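Protein kinase domain-containing protein (Chaetomium thermophilum, PDB 6Z3U) is the cyclin-dependent kinase subunit of the CAK complex, of CDK7 type, and probably transfers phosphate from ATP to serine and threonine residues of proteins. Local coordinates at residues 294-297 with 303-306; 344-349 with 355-360. One frame throughout, in Å; residues are numbered along the deposited sequence.

Contact 1 of 2, residues 294-297 with 303-306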
loop_
_atom_site.group_PDB
_atom_site.type_symbol
_atom_site.label_atom_id
_atom_site.label_comp_id
_atom_site.label_asym_id
_atom_site.label_seq_id
_atom_site.Cartn_x
_atom_site.Cartn_y
_atom_site.Cartn_z
ATOM N N PRO B 294 -5.937 -30.122 -7.291
ATOM C CA PRO B 294 -5.313 -29.569 -6.083
ATOM C C PRO B 294 -4.472 -30.618 -5.370
ATOM O O PRO B 294 -4.880 -31.771 -5.217
ATOM C CB PRO B 294 -6.508 -29.122 -5.231
ATOM C CG PRO B 294 -7.653 -29.003 -6.189
ATOM C CD PRO B 294 -7.408 -30.032 -7.247
ATOM N N PHE B 295 -3.273 -30.211 -4.951
ATOM C CA PHE B 295 -2.365 -31.145 -4.292
ATOM C C PHE B 295 -2.928 -31.589 -2.947
ATOM O O PHE B 295 -3.105 -32.787 -2.696
ATOM C CB PHE B 295 -0.989 -30.500 -4.119
ATOM C CG PHE B 295 0.058 -31.428 -3.558
ATOM C CD1 PHE B 295 -0.073 -32.803 -3.664
ATOM C CD2 PHE B 295 1.174 -30.917 -2.915
ATOM C CE1 PHE B 295 0.889 -33.647 -3.148
ATOM C CE2 PHE B 295 2.138 -31.759 -2.396
ATOM C CZ PHE B 295 1.995 -33.125 -2.512
ATOM N N LEU B 296 -3.216 -30.626 -2.063
ATOM C CA LEU B 296 -3.729 -30.881 -0.721
ATOM C C LEU B 296 -5.044 -30.117 -0.557
ATOM O O LEU B 296 -5.054 -28.994 -0.041
ATOM C CB LEU B 296 -2.729 -30.446 0.350
ATOM C CG LEU B 296 -1.290 -30.917 0.157
ATOM C CD1 LEU B 296 -0.378 -30.267 1.186
ATOM C CD2 LEU B 296 -1.209 -32.429 0.243
ATOM N N PRO B 297 -6.164 -30.699 -0.989
ATOM C CA PRO B 297 -7.463 -30.009 -0.847
ATOM C C PRO B 297 -8.175 -30.389 0.449
ATOM O O PRO B 297 -9.171 -31.128 0.474
ATOM C CB PRO B 297 -8.214 -30.473 -2.098
ATOM C CG PRO B 297 -7.559 -31.783 -2.507
ATOM C CD PRO B 297 -6.318 -31.987 -1.674
ATOM N N GLU B 303 -7.664 -31.018 8.574
ATOM C CA GLU B 303 -7.416 -31.803 7.370
ATOM C C GLU B 303 -6.225 -31.248 6.600
ATOM O O GLU B 303 -5.386 -32.012 6.109
ATOM C CB GLU B 303 -8.660 -31.825 6.480
ATOM C CG GLU B 303 -9.819 -32.642 7.035
ATOM C CD GLU B 303 -10.945 -32.826 6.029
ATOM O OE1 GLU B 303 -10.652 -33.068 4.838
ATOM O OE2 GLU B 303 -12.124 -32.726 6.430
ATOM N N GLN B 304 -6.127 -29.922 6.490
ATOM C CA GLN B 304 -4.985 -29.332 5.800
ATOM C C GLN B 304 -3.686 -29.663 6.524
ATOM O O GLN B 304 -2.681 -30.004 5.887
ATOM C CB GLN B 304 -5.162 -27.820 5.682
ATOM C CG GLN B 304 -4.242 -27.176 4.662
ATOM C CD GLN B 304 -4.530 -27.633 3.247
ATOM O OE1 GLN B 304 -5.621 -28.119 2.946
ATOM N NE2 GLN B 304 -3.544 -27.485 2.368
ATOM N N ILE B 305 -3.695 -29.594 7.856
ATOM C CA ILE B 305 -2.507 -29.955 8.624
ATOM C C ILE B 305 -2.173 -31.426 8.411
ATOM O O ILE B 305 -1.019 -31.790 8.158
ATOM C CB ILE B 305 -2.714 -29.635 10.115
ATOM C CG1 ILE B 305 -2.764 -28.120 10.332
ATOM C CG2 ILE B 305 -1.607 -30.271 10.950
ATOM C CD1 ILE B 305 -3.186 -27.714 11.721
ATOM N N THR B 306 -3.182 -32.294 8.508
ATOM C CA THR B 306 -2.947 -33.720 8.309
ATOM C C THR B 306 -2.445 -33.997 6.899
ATOM O O THR B 306 -1.549 -34.826 6.702
ATOM C CB THR B 306 -4.230 -34.505 8.583
ATOM O OG1 THR B 306 -4.675 -34.250 9.920
ATOM C CG2 THR B 306 -3.995 -35.994 8.411
#
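L296 and Q304 tie the loop between the αF and αG helices of the kinase C-lobe to the start of αG. The loop segment 294-297 follows helix 276-291, and Q304 stands in the first turn of helix 301-311. Its side chain turns back to the loop. The first torsion sets CG opposite the backbone N (chi1 -164°), and a bend at chi2 then brings the amide alongside the L296 carbonyl. Q304 NE2 donates to L296 O at 3.2 Å, with an N-H...O angle of 144°. The acceptor lies almost in the plane of the Q304 amide, but the donor is tilted from the plane of the L296 carbonyl. Q304 OE1 accepts a second hydrogen bond, from the backbone N of G298. One amide thus spans P297, and its two bonds to the loop backbone fix its rotation. Q304 OE1 also lies close to L296 O, but both are acceptors and no bond joins them. The side chains themselves meet in one place, where L296 CB lies 3.7 Å from Q304 NE2. Beyond CB the L296 side chain serves other partners. Its CD2 sits over the centre of the F295 ring face, 4.0 Å above the plane. L296 also packs against L307, I308 and H311 of helix 301-311 and against M284 of helix 276-291. L267 of helix 264-267 touches Q304, so the contact sits among three helices of the C-lobe.

Contact 2 of 2, residues 344-349 with 355-360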
loop_
_atom_site.group_PDB
_atom_site.type_symbol
_atom_site.label_atom_id
_atom_site.label_comp_id
_atom_site.label_asym_id
_atom_site.label_seq_id
_atom_site.Cartn_x
_atom_site.Cartn_y
_atom_site.Cartn_z
ATOM N N ALA B 344 11.304 -38.563 -3.671
ATOM C CA ALA B 344 9.940 -39.010 -3.421
ATOM C C ALA B 344 8.937 -38.258 -4.282
ATOM O O ALA B 344 7.882 -38.803 -4.622
ATOM C CB ALA B 344 9.598 -38.838 -1.943
ATOM N N TYR B 345 9.246 -37.017 -4.655
ATOM C CA TYR B 345 8.339 -36.239 -5.486
ATOM C C TYR B 345 8.418 -36.619 -6.956
ATOM O O TYR B 345 7.494 -36.306 -7.714
ATOM C CB TYR B 345 8.638 -34.744 -5.342
ATOM C CG TYR B 345 8.275 -34.166 -3.994
ATOM C CD1 TYR B 345 9.062 -34.410 -2.878
ATOM C CD2 TYR B 345 7.149 -33.370 -3.840
ATOM C CE1 TYR B 345 8.733 -33.881 -1.644
ATOM C CE2 TYR B 345 6.815 -32.836 -2.612
ATOM C CZ TYR B 345 7.611 -33.093 -1.518
ATOM O OH TYR B 345 7.281 -32.569 -0.293
ATOM N N MET B 346 9.494 -37.291 -7.371
ATOM C CA MET B 346 9.693 -37.571 -8.789
ATOM C C MET B 346 8.572 -38.439 -9.345
ATOM O O MET B 346 8.159 -38.269 -10.498
ATOM C CB MET B 346 11.046 -38.253 -8.996
ATOM C CG MET B 346 11.706 -37.944 -10.327
ATOM S SD MET B 346 12.253 -36.233 -10.466
ATOM C CE MET B 346 13.513 -36.160 -9.189
ATOM N N ALA B 347 8.066 -39.377 -8.539
ATOM C CA ALA B 347 7.094 -40.341 -9.041
ATOM C C ALA B 347 5.807 -39.663 -9.493
ATOM O O ALA B 347 5.253 -40.005 -10.544
ATOM C CB ALA B 347 6.793 -41.382 -7.963
ATOM N N ARG B 348 5.308 -38.710 -8.707
ATOM C CA ARG B 348 4.039 -38.061 -9.011
ATOM C C ARG B 348 4.218 -36.798 -9.846
ATOM O O ARG B 348 3.408 -36.528 -10.739
ATOM C CB ARG B 348 3.307 -37.723 -7.709
ATOM C CG ARG B 348 1.842 -37.354 -7.880
ATOM C CD ARG B 348 1.188 -37.071 -6.533
ATOM N NE ARG B 348 -0.241 -36.795 -6.659
ATOM C CZ ARG B 348 -1.035 -36.480 -5.640
ATOM N NH1 ARG B 348 -2.323 -36.245 -5.849
ATOM N NH2 ARG B 348 -0.542 -36.403 -4.410
ATOM N N PHE B 349 5.274 -36.025 -9.588
ATOM C CA PHE B 349 5.481 -34.745 -10.250
ATOM C C PHE B 349 6.617 -34.793 -11.267
ATOM O O PHE B 349 7.106 -33.744 -11.697
ATOM C CB PHE B 349 5.749 -33.656 -9.208
ATOM C CG PHE B 349 4.659 -33.514 -8.178
ATOM C CD1 PHE B 349 3.470 -32.874 -8.489
ATOM C CD2 PHE B 349 4.824 -34.019 -6.898
ATOM C CE1 PHE B 349 2.469 -32.743 -7.543
ATOM C CE2 PHE B 349 3.826 -33.892 -5.952
ATOM C CZ PHE B 349 2.649 -33.253 -6.274
ATOM N N GLU B 355 15.037 -31.286 -12.444
ATOM C CA GLU B 355 15.229 -29.887 -12.078
ATOM C C GLU B 355 13.910 -29.220 -11.721
ATOM O O GLU B 355 13.872 -28.341 -10.852
ATOM C CB GLU B 355 15.921 -29.137 -13.216
ATOM C CG GLU B 355 17.389 -29.509 -13.396
ATOM C CD GLU B 355 18.272 -29.017 -12.265
ATOM O OE1 GLU B 355 19.421 -29.500 -12.157
ATOM O OE2 GLU B 355 17.815 -28.161 -11.477
ATOM N N GLY B 356 12.820 -29.609 -12.382
ATOM C CA GLY B 356 11.526 -29.057 -12.025
ATOM C C GLY B 356 11.078 -29.504 -10.647
ATOM O O GLY B 356 10.617 -28.693 -9.840
ATOM N N VAL B 357 11.233 -30.795 -10.348
ATOM C CA VAL B 357 10.864 -31.288 -9.026
ATOM C C VAL B 357 11.810 -30.737 -7.970
ATOM O O VAL B 357 11.437 -30.607 -6.798
ATOM C CB VAL B 357 10.833 -32.827 -9.027
ATOM C CG1 VAL B 357 10.732 -33.362 -7.605
ATOM C CG2 VAL B 357 9.672 -33.323 -9.876
ATOM N N ASP B 358 13.038 -30.391 -8.358
ATOM C CA ASP B 358 13.937 -29.715 -7.428
ATOM C C ASP B 358 13.337 -28.387 -6.985
ATOM O O ASP B 358 13.306 -28.071 -5.792
ATOM C CB ASP B 358 15.302 -29.506 -8.084
ATOM C CG ASP B 358 16.318 -28.885 -7.144
ATOM O OD1 ASP B 358 16.737 -29.568 -6.189
ATOM O OD2 ASP B 358 16.707 -27.719 -7.363
ATOM N N LEU B 359 12.842 -27.601 -7.942
ATOM C CA LEU B 359 12.210 -26.328 -7.611
ATOM C C LEU B 359 10.957 -26.541 -6.769
ATOM O O LEU B 359 10.753 -25.863 -5.756
ATOM C CB LEU B 359 11.873 -25.569 -8.894
ATOM C CG LEU B 359 11.245 -24.185 -8.739
ATOM C CD1 LEU B 359 12.185 -23.273 -7.990
ATOM C CD2 LEU B 359 10.889 -23.598 -10.096
ATOM N N LEU B 360 10.097 -27.476 -7.181
ATOM C CA LEU B 360 8.876 -27.750 -6.429
ATOM C C LEU B 360 9.194 -28.071 -4.975
ATOM O O LEU B 360 8.560 -27.545 -4.053
ATOM C CB LEU B 360 8.116 -28.909 -7.073
ATOM C CG LEU B 360 6.590 -28.979 -6.938
ATOM C CD1 LEU B 360 6.147 -30.439 -6.824
ATOM C CD2 LEU B 360 6.047 -28.173 -5.774
#
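V357 meets Y345, M346 and F349, with each part of its short side chain taking a different neighbour. Its CB lies 4.0 Å from the sulfur SD of M346. From there the two methyls part. With chi1 at 168°, CG1 extends trans to the main-chain nitrogen, turns to Y345 and rests on its CB at 3.4 Å. CG2 goes to F349, where it packs on the backbone carbonyl and CB. CG2 also touches M346 SD at 3.9 Å; the M346 chain bends at chi2 and chi3 to bring the sulfur across V357. One turn further on, L360 continues the same face. Its CD1 forms a CH-pi contact with F349, 3.9 Å from the ring centroid and 19° off the ring normal. R348 CB lies against the opposite face of that ring, so F349 is packed between its own helix neighbour and L360. No hydrogen bond crosses the contact. D358, on another side of the helix, forms salt bridges with K342 and R362. The segment axes approach to 9.6 Å, at 112° between their directions. This is apolar packing of two helices joined by a short turn. Helix 353-363 is αH of the kinase C-lobe, and helix 342-349 precedes it in the αG-αH region, where CMGC kinases carry their family insert.

In the fold
Both contacts lie in the kinase C-lobe, away from the predicted ATP site and the probable proton acceptor, and both are largely buried. Contact 1 ties a loop to the helix that follows it, through a hydrogen bond from a side-chain amide to a backbone carbonyl. Contact 2 packs two helices mainly through apolar groups, with no hydrogen bond between them, and M346 lies nearer its surface. They share no helix, yet they meet directly. The F295 ring from 294-297 meets F349 from 344-349 edge-to-face, with F295 CE1 3.6 Å from F349 CZ, and R348 also packs on F295. Helix 276-291 backs both, touching F295, L296 and F349. I312 is a further shared neighbour, touched by L296 and Y345.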